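Local atomic coordinates of dihydrofolate reductase (Enterococcus faecalis, PDB entry 4M7U), a protein that catalyses the NADPH-dependent reduction of 7,8-dihydrofolate to 5,6,7,8-tetrahydrofolate, a step that probably supports glycine, purine and DNA precursor synthesis. Residues A[54-57]-A[58-62]; A[113-116]-A[117-120]; A[32-35]-A[36-39]; A[72-75]-A[76-79]. All blocks are in the same frame, centred on the assembly; numbering follows the deposited sequence.

Contact 1 of 4, residues A[54-57]-A[58-62]; sequences TFEG and MGCRP. With NAP (NADP nicotinamide-adenine-dinucleotide phosphate), chain B.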
# COMPACT_ATOMS: atom_id res chain seq x y z
N THR A 54 10.35 2.83 2.24
CA THR A 54 9.41 3.43 1.29
C THR A 54 9.16 4.89 1.62
O THR A 54 9.14 5.75 0.74
CB THR A 54 8.07 2.66 1.29
OG1 THR A 54 8.28 1.33 0.82
CG2 THR A 54 7.04 3.34 0.41
N PHE A 55 8.95 5.18 2.91
CA PHE A 55 8.72 6.55 3.35
C PHE A 55 9.89 7.44 2.92
O PHE A 55 9.69 8.53 2.37
CB PHE A 55 8.56 6.61 4.86
CG PHE A 55 8.36 8.01 5.38
CD1 PHE A 55 7.25 8.75 4.99
CD2 PHE A 55 9.27 8.59 6.25
CE1 PHE A 55 7.05 10.04 5.48
CE2 PHE A 55 9.07 9.87 6.73
CZ PHE A 55 7.97 10.60 6.34
N GLU A 56 11.10 6.98 3.18
CA GLU A 56 12.28 7.76 2.83
C GLU A 56 12.46 7.84 1.31
O GLU A 56 12.94 8.84 0.79
CB GLU A 56 13.51 7.21 3.57
CG GLU A 56 13.32 7.26 5.08
CD GLU A 56 14.52 6.77 5.87
OE1 GLU A 56 15.33 5.98 5.32
OE2 GLU A 56 14.66 7.17 7.05
N GLY A 57 12.03 6.81 0.58
CA GLY A 57 12.06 6.85 -0.87
C GLY A 57 11.17 7.95 -1.44
O GLY A 57 11.37 8.38 -2.57
N MET A 58 10.18 8.39 -0.66
CA MET A 58 9.26 9.46 -1.03
C MET A 58 9.77 10.81 -0.53
O MET A 58 9.00 11.78 -0.46
CB MET A 58 7.87 9.21 -0.40
CG MET A 58 7.13 7.96 -0.86
SD MET A 58 5.48 7.82 -0.10
CE MET A 58 4.43 8.65 -1.30
N GLY A 59 11.04 10.88 -0.15
CA GLY A 59 11.60 12.12 0.36
C GLY A 59 11.03 12.54 1.71
O GLY A 59 11.00 13.73 2.03
N CYS A 60 10.57 11.56 2.49
CA CYS A 60 10.07 11.80 3.84
C CYS A 60 8.97 12.87 3.88
O CYS A 60 8.99 13.74 4.75
CB CYS A 60 11.20 12.23 4.78
SG CYS A 60 12.45 10.97 5.07
N ARG A 61 8.03 12.79 2.95
CA ARG A 61 6.97 13.79 2.84
C ARG A 61 5.59 13.17 3.01
O ARG A 61 5.27 12.19 2.35
CB ARG A 61 7.05 14.48 1.47
CG ARG A 61 5.95 15.51 1.21
CD ARG A 61 6.05 16.68 2.19
NE ARG A 61 7.29 17.44 2.04
CZ ARG A 61 7.37 18.64 1.48
NH1 ARG A 61 6.28 19.23 0.99
NH2 ARG A 61 8.55 19.27 1.40
N PRO A 62 4.78 13.71 3.92
CA PRO A 62 3.43 13.12 4.02
C PRO A 62 2.46 13.72 3.00
O PRO A 62 2.59 14.89 2.65
CB PRO A 62 3.00 13.47 5.44
CG PRO A 62 3.78 14.73 5.77
CD PRO A 62 5.10 14.59 5.06
PA NAP B . 9.82 -1.22 3.37
O1A NAP B . 8.82 -2.40 3.60
O2A NAP B . 9.13 0.00 2.79
O5B NAP B . 10.43 -0.78 4.75
C5B NAP B . 11.13 -1.70 5.53
C4B NAP B . 11.38 -1.16 6.90
O4B NAP B . 10.15 -0.77 7.67
C3B NAP B . 12.31 -1.85 7.87
O3B NAP B . 13.66 -1.96 7.61
C2B NAP B . 11.88 -1.28 9.17
O2B NAP B . 12.41 -0.07 9.59
C1B NAP B . 10.39 -1.44 8.97
N9A NAP B . 9.42 -2.36 9.48
C8A NAP B . 8.75 -3.24 8.74
N7A NAP B . 8.02 -4.07 9.63
C5A NAP B . 8.29 -3.66 10.93
C6A NAP B . 7.84 -4.14 12.17
N6A NAP B . 6.92 -5.24 12.23
N1A NAP B . 8.28 -3.54 13.28
C2A NAP B . 9.15 -2.48 13.22
N3A NAP B . 9.60 -2.01 11.99
C4A NAP B . 9.16 -2.62 10.88
O3 NAP B . 11.04 -1.64 2.47
PN NAP B . 11.04 -2.81 1.39
O1N NAP B . 10.96 -4.19 2.12
O2N NAP B . 9.89 -2.69 0.41
O5D NAP B . 12.39 -2.62 0.59
C5D NAP B . 12.90 -1.31 0.51
C4D NAP B . 14.40 -1.14 0.38
O4D NAP B . 15.28 -2.34 0.40
C3D NAP B . 14.99 -0.19 -0.66
O3D NAP B . 15.61 0.92 -0.26
C2D NAP B . 15.76 -1.07 -1.61
O2D NAP B . 16.75 -0.56 -2.41
C1D NAP B . 16.04 -2.36 -0.86
N1N NAP B . 16.41 -3.62 -1.44
C2N NAP B . 17.61 -3.90 -2.22
C3N NAP B . 17.93 -5.33 -2.67
C7N NAP B . 19.36 -5.68 -2.82
O7N NAP B . 20.16 -5.23 -2.01
N7N NAP B . 19.84 -6.14 -4.08
C4N NAP B . 16.83 -6.43 -2.63
C5N NAP B . 15.47 -5.94 -2.05
C6N NAP B . 15.27 -4.48 -1.61
P2B NAP B . 13.76 -0.10 10.39
O1X NAP B . 14.87 -0.75 9.50
O2X NAP B . 14.16 1.37 10.70
O3X NAP B . 13.56 -0.92 11.65
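Cys-60 folds back over the ring of Phe-55 with its backbone rather than its sulfur: CA lies 3.7 Å from the centroid of the Phe-55 ring, over the face, in a CH-pi contact. The sulfur stands obliquely beside the same ring and rests on the flank of Glu-56, SG of Cys-60 being 3.8 Å from CG of Glu-56. With CG anti to the backbone N (chi1 179°), Phe-55 extends its ring along the path of the departing chain, where CE2 also meets CB of Cys-60 at 3.7 Å. This is a Schellman motif, which ends the helix. Gly-59, with its positive phi of 68°, turns the chain so that its N bonds to O of Glu-56 at 2.9 Å, while N of Cys-60 reaches O of Phe-55 at 3.2 Å. The latter carbonyl is gripped twice, since N of Met-58 approaches it from the opposite face at 3.1 Å. Outside the turn, the carboxylate of Glu-56 is divided between a salt bridge to Arg-52 and a hydrogen bond to the hydroxyl of Tyr-77. At the other end of the segment, Thr-54 presents both its N and its OG1 to the cofactor, the hydroxyl donating to O2A of NADP at 2.5 Å. The chemistry thus gives a short helix one end that binds diphosphate and another where the turn caps the carbonyls of Phe-55 and Glu-56.

Contact 2 of 4, residues A[113-116]-A[117-120]; sequences ELIP and ACDV. With NAP (NADP nicotinamide-adenine-dinucleotide phosphate), chain B.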
# COMPACT_ATOMS: atom_id res chain seq x y z
N GLU A 113 4.06 -8.81 5.96
CA GLU A 113 3.62 -8.92 7.35
C GLU A 113 2.17 -8.62 7.56
O GLU A 113 1.55 -9.17 8.46
CB GLU A 113 4.33 -7.87 8.21
CG GLU A 113 5.79 -7.97 8.27
CD GLU A 113 6.35 -6.78 8.99
OE1 GLU A 113 5.94 -5.64 8.64
OE2 GLU A 113 7.15 -7.00 9.92
N LEU A 114 1.64 -7.70 6.76
CA LEU A 114 0.33 -7.12 7.08
C LEU A 114 -0.77 -7.60 6.14
O LEU A 114 -1.95 -7.51 6.49
CB LEU A 114 0.42 -5.59 7.13
CG LEU A 114 0.96 -5.12 8.49
CD1 LEU A 114 1.42 -3.67 8.45
CD2 LEU A 114 -0.13 -5.28 9.54
N ILE A 115 -0.40 -8.10 4.97
CA ILE A 115 -1.41 -8.70 4.10
C ILE A 115 -2.24 -9.81 4.78
O ILE A 115 -3.45 -9.85 4.58
CB ILE A 115 -0.86 -9.09 2.71
CG1 ILE A 115 -0.74 -7.81 1.86
CG2 ILE A 115 -1.76 -10.11 2.02
CD1 ILE A 115 -0.31 -8.02 0.45
N PRO A 116 -1.61 -10.66 5.63
CA PRO A 116 -2.46 -11.62 6.36
C PRO A 116 -3.58 -10.97 7.20
O PRO A 116 -4.55 -11.66 7.50
CB PRO A 116 -1.46 -12.34 7.27
CG PRO A 116 -0.19 -12.33 6.48
CD PRO A 116 -0.18 -10.95 5.84
N ALA A 117 -3.44 -9.70 7.57
CA ALA A 117 -4.49 -8.99 8.32
C ALA A 117 -5.41 -8.14 7.43
O ALA A 117 -6.33 -7.48 7.93
CB ALA A 117 -3.89 -8.14 9.43
N CYS A 118 -5.18 -8.15 6.12
CA CYS A 118 -5.99 -7.33 5.22
C CYS A 118 -7.30 -8.00 4.83
O CYS A 118 -7.42 -9.22 4.87
CB CYS A 118 -5.20 -6.94 3.97
SG CYS A 118 -3.87 -5.76 4.29
N ASP A 119 -8.28 -7.18 4.46
CA ASP A 119 -9.56 -7.69 3.97
C ASP A 119 -9.77 -7.45 2.49
O ASP A 119 -10.70 -8.00 1.90
CB ASP A 119 -10.70 -7.05 4.73
CG ASP A 119 -10.87 -7.66 6.11
OD1 ASP A 119 -10.71 -8.90 6.22
OD2 ASP A 119 -11.12 -6.89 7.06
N VAL A 120 -8.92 -6.63 1.88
CA VAL A 120 -9.03 -6.39 0.45
C VAL A 120 -7.66 -6.00 -0.09
O VAL A 120 -6.87 -5.40 0.64
CB VAL A 120 -10.07 -5.27 0.14
CG1 VAL A 120 -9.81 -4.07 1.00
CG2 VAL A 120 -10.05 -4.87 -1.34
PA NAP B . 9.82 -1.22 3.37
O1A NAP B . 8.82 -2.40 3.60
O2A NAP B . 9.13 0.00 2.79
O5B NAP B . 10.43 -0.78 4.75
C5B NAP B . 11.13 -1.70 5.53
C4B NAP B . 11.38 -1.16 6.90
O4B NAP B . 10.15 -0.77 7.67
C3B NAP B . 12.31 -1.85 7.87
O3B NAP B . 13.66 -1.96 7.61
C2B NAP B . 11.88 -1.28 9.17
O2B NAP B . 12.41 -0.07 9.59
C1B NAP B . 10.39 -1.44 8.97
N9A NAP B . 9.42 -2.36 9.48
C8A NAP B . 8.75 -3.24 8.74
N7A NAP B . 8.02 -4.07 9.63
C5A NAP B . 8.29 -3.66 10.93
C6A NAP B . 7.84 -4.14 12.17
N6A NAP B . 6.92 -5.24 12.23
N1A NAP B . 8.28 -3.54 13.28
C2A NAP B . 9.15 -2.48 13.22
N3A NAP B . 9.60 -2.01 11.99
C4A NAP B . 9.16 -2.62 10.88
O3 NAP B . 11.04 -1.64 2.47
PN NAP B . 11.04 -2.81 1.39
O1N NAP B . 10.96 -4.19 2.12
O2N NAP B . 9.89 -2.69 0.41
O5D NAP B . 12.39 -2.62 0.59
C5D NAP B . 12.90 -1.31 0.51
C4D NAP B . 14.40 -1.14 0.38
O4D NAP B . 15.28 -2.34 0.40
C3D NAP B . 14.99 -0.19 -0.66
O3D NAP B . 15.61 0.92 -0.26
C2D NAP B . 15.76 -1.07 -1.61
O2D NAP B . 16.75 -0.56 -2.41
C1D NAP B . 16.04 -2.36 -0.86
N1N NAP B . 16.41 -3.62 -1.44
C2N NAP B . 17.61 -3.90 -2.22
C3N NAP B . 17.93 -5.33 -2.67
C7N NAP B . 19.36 -5.68 -2.82
O7N NAP B . 20.16 -5.23 -2.01
N7N NAP B . 19.84 -6.14 -4.08
C4N NAP B . 16.83 -6.43 -2.63
C5N NAP B . 15.47 -5.94 -2.05
C6N NAP B . 15.27 -4.48 -1.61
P2B NAP B . 13.76 -0.10 10.39
O1X NAP B . 14.87 -0.75 9.50
O2X NAP B . 14.16 1.37 10.70
O3X NAP B . 13.56 -0.92 11.65
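Two backbone hydrogen bonds, each spanning three residues, join Leu-114 to Ala-117 and Ile-115 to Cys-118: N of Ala-117 donates to O of Leu-114 at 2.9 Å, and N of Cys-118 donates to O of Ile-115, also at 2.9 Å. They are the bonds of the 3-10 turn that follows the helix. O of Cys-118 in turn accepts from the side chain of Arg-169. Nonpolar contact is lighter. The sulfur of Cys-118, anti to its own carbonyl carbon (chi1 -71°), is carried back over the turn until SG is 3.8 Å from CA of Ile-115, and CG1 of Ile-115 lies 4.5 Å from SG of Cys-118. The cofactor supplies the third kind of interaction. An extended Glu-113 reaches away from the turn to the adenine of NADP, where OE2 accepts a hydrogen bond from N6A at 2.9 Å. OE1 of Glu-113 lies 2.8 Å from N7A, a ring nitrogen that normally carries no hydrogen, so these two would be expected to repel unless a proton is shared. In the wider fold, Leu-114 packs against helix 88-97 and strand 101-104, Ile-115 and Cys-118 lie on strand 9-17, and the chain then enters strand 120-126, which lies between strands 9-17 and 162-169.

Contact 3 of 4, residues A[32-35]-A[36-39]; sequences LPND and LKFF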
# COMPACT_ATOMS: atom_id res chain seq x y z
N LEU A 32 2.91 6.70 -13.96
CA LEU A 32 1.57 6.38 -14.45
C LEU A 32 0.57 7.23 -13.67
O LEU A 32 -0.02 6.76 -12.69
CB LEU A 32 1.28 4.88 -14.25
CG LEU A 32 0.04 4.29 -14.92
CD1 LEU A 32 0.20 4.35 -16.45
CD2 LEU A 32 -0.18 2.84 -14.46
N PRO A 33 0.38 8.50 -14.11
CA PRO A 33 -0.44 9.49 -13.40
C PRO A 33 -1.83 9.02 -12.99
O PRO A 33 -2.26 9.36 -11.88
CB PRO A 33 -0.59 10.63 -14.43
CG PRO A 33 0.64 10.53 -15.28
CD PRO A 33 1.02 9.07 -15.31
N ASN A 34 -2.54 8.29 -13.85
CA ASN A 34 -3.89 7.84 -13.47
C ASN A 34 -3.87 6.96 -12.22
O ASN A 34 -4.76 7.05 -11.36
CB ASN A 34 -4.60 7.11 -14.62
CG ASN A 34 -4.83 8.00 -15.84
OD1 ASN A 34 -4.74 9.23 -15.75
ND2 ASN A 34 -5.13 7.37 -16.98
N ASP A 35 -2.84 6.14 -12.09
CA ASP A 35 -2.75 5.27 -10.92
C ASP A 35 -2.52 6.08 -9.63
O ASP A 35 -3.16 5.82 -8.61
CB ASP A 35 -1.69 4.19 -11.11
CG ASP A 35 -1.58 3.27 -9.92
OD1 ASP A 35 -2.57 2.56 -9.61
OD2 ASP A 35 -0.50 3.25 -9.29
N LEU A 36 -1.63 7.06 -9.68
CA LEU A 36 -1.45 7.98 -8.56
C LEU A 36 -2.78 8.66 -8.17
O LEU A 36 -3.07 8.86 -6.99
CB LEU A 36 -0.39 9.03 -8.90
CG LEU A 36 0.96 8.42 -9.30
CD1 LEU A 36 1.96 9.48 -9.77
CD2 LEU A 36 1.55 7.55 -8.18
N LYS A 37 -3.59 9.00 -9.16
CA LYS A 37 -4.88 9.62 -8.88
C LYS A 37 -5.84 8.61 -8.24
O LYS A 37 -6.54 8.93 -7.27
CB LYS A 37 -5.46 10.29 -10.13
CG LYS A 37 -6.81 10.93 -9.90
CD LYS A 37 -7.22 11.91 -11.01
CE LYS A 37 -7.28 11.25 -12.38
NZ LYS A 37 -6.03 11.47 -13.19
N PHE A 38 -5.86 7.38 -8.75
CA PHE A 38 -6.66 6.32 -8.12
C PHE A 38 -6.21 6.10 -6.66
O PHE A 38 -7.02 5.94 -5.75
CB PHE A 38 -6.52 5.02 -8.91
CG PHE A 38 -7.21 3.84 -8.27
CD1 PHE A 38 -8.58 3.63 -8.43
CD2 PHE A 38 -6.50 2.93 -7.51
CE1 PHE A 38 -9.21 2.55 -7.84
CE2 PHE A 38 -7.13 1.83 -6.92
CZ PHE A 38 -8.48 1.64 -7.09
N PHE A 39 -4.89 6.11 -6.47
CA PHE A 39 -4.29 5.88 -5.16
C PHE A 39 -4.71 6.98 -4.19
O PHE A 39 -5.05 6.71 -3.02
CB PHE A 39 -2.77 5.85 -5.32
CG PHE A 39 -2.02 5.71 -4.02
CD1 PHE A 39 -1.73 4.45 -3.51
CD2 PHE A 39 -1.58 6.83 -3.33
CE1 PHE A 39 -1.02 4.32 -2.33
CE2 PHE A 39 -0.89 6.70 -2.14
CZ PHE A 39 -0.60 5.44 -1.64
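Lys-37 lies alongside Asn-34, both side chains pointing the same way from the first turns of helix 33-43 in the dihydrofolate reductase fold. The bends at the third and fourth torsions of the lysine (chi3 59°) curl its amine back, leaving NZ of Lys-37 3.6 Å from OD1 of Asn-34, a polar proximity rather than a defined bond, with Lys-37 exposed. In the alpha-helical backbone, N of Lys-37 bonds to O of Pro-33 at 3.0 Å and N of Phe-38 to O of Asn-34 at 2.9 Å, whereas the first such bond, from N of Leu-36 to O of the N-cap residue Leu-32, is weak at 3.4 Å. An early amide, N of Asn-34, is taken up by the side chain of Asn-158. Asp-35, Phe-38 and Phe-39 are among the residues that lay the helix on the central sheet: the buried OD1 of Asp-35 is hydrogen-bonded to Thr-124, both rings pack on Ile-13, and Phe-38 also meets the ring of Tyr-164. O of Asp-35 receives N of Phe-39 in a hydrogen bond of 2.8 Å, and CB of Phe-39 packs 3.3 Å from that same oxygen.

Contact 4 of 4, residues A[72-75]-A[76-79]; sequences TSNP and DYQA. With NAP (NADP nicotinamide-adenine-dinucleotide phosphate), chain B.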
# COMPACT_ATOMS: atom_id res chain seq x y z
N THR A 72 8.85 1.54 11.91
CA THR A 72 10.31 1.42 12.10
C THR A 72 10.60 0.84 13.47
O THR A 72 9.85 1.07 14.40
CB THR A 72 11.03 2.79 11.93
OG1 THR A 72 12.45 2.65 12.12
CG2 THR A 72 10.49 3.81 12.92
N SER A 73 11.69 0.07 13.58
CA SER A 73 12.08 -0.49 14.87
C SER A 73 12.86 0.53 15.72
O SER A 73 13.02 0.36 16.92
CB SER A 73 12.91 -1.77 14.69
OG SER A 73 14.13 -1.49 14.03
N ASN A 74 13.31 1.60 15.07
CA ASN A 74 14.05 2.68 15.72
C ASN A 74 13.16 3.54 16.66
O ASN A 74 12.28 4.28 16.20
CB ASN A 74 14.69 3.55 14.63
CG ASN A 74 15.51 4.72 15.18
OD1 ASN A 74 15.60 4.94 16.39
ND2 ASN A 74 16.11 5.48 14.26
N PRO A 75 13.42 3.46 17.98
CA PRO A 75 12.56 4.12 18.97
C PRO A 75 12.59 5.63 18.85
O PRO A 75 11.68 6.32 19.32
CB PRO A 75 13.21 3.75 20.32
CG PRO A 75 14.21 2.70 20.01
CD PRO A 75 14.61 2.86 18.59
N ASP A 76 13.66 6.15 18.24
CA ASP A 76 13.88 7.58 18.18
C ASP A 76 13.56 8.18 16.82
O ASP A 76 13.78 9.37 16.59
CB ASP A 76 15.33 7.89 18.54
CG ASP A 76 15.68 7.43 19.93
OD1 ASP A 76 14.79 7.52 20.81
OD2 ASP A 76 16.82 6.97 20.15
N TYR A 77 13.02 7.38 15.91
CA TYR A 77 12.78 7.89 14.57
C TYR A 77 11.68 8.94 14.61
O TYR A 77 10.57 8.68 15.09
CB TYR A 77 12.38 6.75 13.63
CG TYR A 77 12.42 7.14 12.18
CD1 TYR A 77 13.59 7.05 11.44
CD2 TYR A 77 11.28 7.60 11.54
CE1 TYR A 77 13.63 7.40 10.11
CE2 TYR A 77 11.30 7.95 10.19
CZ TYR A 77 12.47 7.85 9.49
OH TYR A 77 12.51 8.20 8.16
N GLN A 78 11.98 10.13 14.11
CA GLN A 78 10.91 11.09 13.87
C GLN A 78 11.03 11.71 12.49
O GLN A 78 12.13 11.85 11.94
CB GLN A 78 10.79 12.15 14.98
CG GLN A 78 10.19 11.64 16.31
CD GLN A 78 8.80 11.01 16.15
OE1 GLN A 78 8.03 11.39 15.26
NE2 GLN A 78 8.49 10.03 17.00
N ALA A 79 9.88 12.03 11.92
CA ALA A 79 9.81 12.65 10.62
C ALA A 79 8.75 13.74 10.71
O ALA A 79 8.10 13.90 11.75
CB ALA A 79 9.43 11.63 9.58
PA NAP B . 9.82 -1.22 3.37
O1A NAP B . 8.82 -2.40 3.60
O2A NAP B . 9.13 0.00 2.79
O5B NAP B . 10.43 -0.78 4.75
C5B NAP B . 11.13 -1.70 5.53
C4B NAP B . 11.38 -1.16 6.90
O4B NAP B . 10.15 -0.77 7.67
C3B NAP B . 12.31 -1.85 7.87
O3B NAP B . 13.66 -1.96 7.61
C2B NAP B . 11.88 -1.28 9.17
O2B NAP B . 12.41 -0.07 9.59
C1B NAP B . 10.39 -1.44 8.97
N9A NAP B . 9.42 -2.36 9.48
C8A NAP B . 8.75 -3.24 8.74
N7A NAP B . 8.02 -4.07 9.63
C5A NAP B . 8.29 -3.66 10.93
C6A NAP B . 7.84 -4.14 12.17
N6A NAP B . 6.92 -5.24 12.23
N1A NAP B . 8.28 -3.54 13.28
C2A NAP B . 9.15 -2.48 13.22
N3A NAP B . 9.60 -2.01 11.99
C4A NAP B . 9.16 -2.62 10.88
O3 NAP B . 11.04 -1.64 2.47
PN NAP B . 11.04 -2.81 1.39
O1N NAP B . 10.96 -4.19 2.12
O2N NAP B . 9.89 -2.69 0.41
O5D NAP B . 12.39 -2.62 0.59
C5D NAP B . 12.90 -1.31 0.51
C4D NAP B . 14.40 -1.14 0.38
O4D NAP B . 15.28 -2.34 0.40
C3D NAP B . 14.99 -0.19 -0.66
O3D NAP B . 15.61 0.92 -0.26
C2D NAP B . 15.76 -1.07 -1.61
O2D NAP B . 16.75 -0.56 -2.41
C1D NAP B . 16.04 -2.36 -0.86
N1N NAP B . 16.41 -3.62 -1.44
C2N NAP B . 17.61 -3.90 -2.22
C3N NAP B . 17.93 -5.33 -2.67
C7N NAP B . 19.36 -5.68 -2.82
O7N NAP B . 20.16 -5.23 -2.01
N7N NAP B . 19.84 -6.14 -4.08
C4N NAP B . 16.83 -6.43 -2.63
C5N NAP B . 15.47 -5.94 -2.05
C6N NAP B . 15.27 -4.48 -1.61
P2B NAP B . 13.76 -0.10 10.39
O1X NAP B . 14.87 -0.75 9.50
O2X NAP B . 14.16 1.37 10.70
O3X NAP B . 13.56 -0.92 11.65
O HOH W 1 10.13 8.84 19.75
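A chi1 of 180° places OG1 of Thr-72 opposite its own N and leaves CG2 between N and the carbonyl carbon, turned toward Tyr-77, whose chi1 of -167° swings the ring across the threonine at about a right angle. CG2 of Thr-72 then lies 3.6 Å from CB of Tyr-77. The setting is the surface loop between strands 67-71 and 83-85, where an ST turn at Thr-72 leads into a type I beta turn from Asn-74 to Tyr-77, over which an Asx turn is superposed. OG1 of Thr-72 serves two purposes. It accepts from N of Asn-74 at 3.2 Å to make the ST turn. The same OG1 of Thr-72 donates to O2X of NADP at 2.6 Å. Ser-73 adds a double grip on the next oxygen, with its N and OG both donating to O3X, the hydroxyl at 2.5 Å. These bonds fall on the 2'-phosphate, the group that distinguishes NADP from NAD. Beyond the phosphate, Asn-74 braces the beta turn: its O accepts from N of Tyr-77 at 3.2 Å and its OD1 from N of Asp-76 at 2.9 Å. Its amide stands at the edge of the Tyr-77 ring, with the two planes 69° apart. A water donates to O of Pro-75 at 3.0 Å and weakly accepts from NE2 of Gln-78.

How the contacts relate
Burial separates the four local contacts. Contact 2 is buried against the sheet, contact 3 is partly buried, and contacts 1 and 4 lie at the surface. The two surface contacts touch each other: besides their polar link, CB of Ala-79 in contact 4 packs on CE2 of Phe-55 in contact 1 at 3.4 Å. Three of the four share NADP but meet different parts of it, contact 1 the diphosphate, contact 2 the adenine and contact 4 the 2'-phosphate. Contact 3 touches none of the others, though its nearest atoms are about 6 Å from those of contact 1, and is the plain helical case; contacts 1 and 2 instead show helices coming to an end, and contact 4 consists of turns.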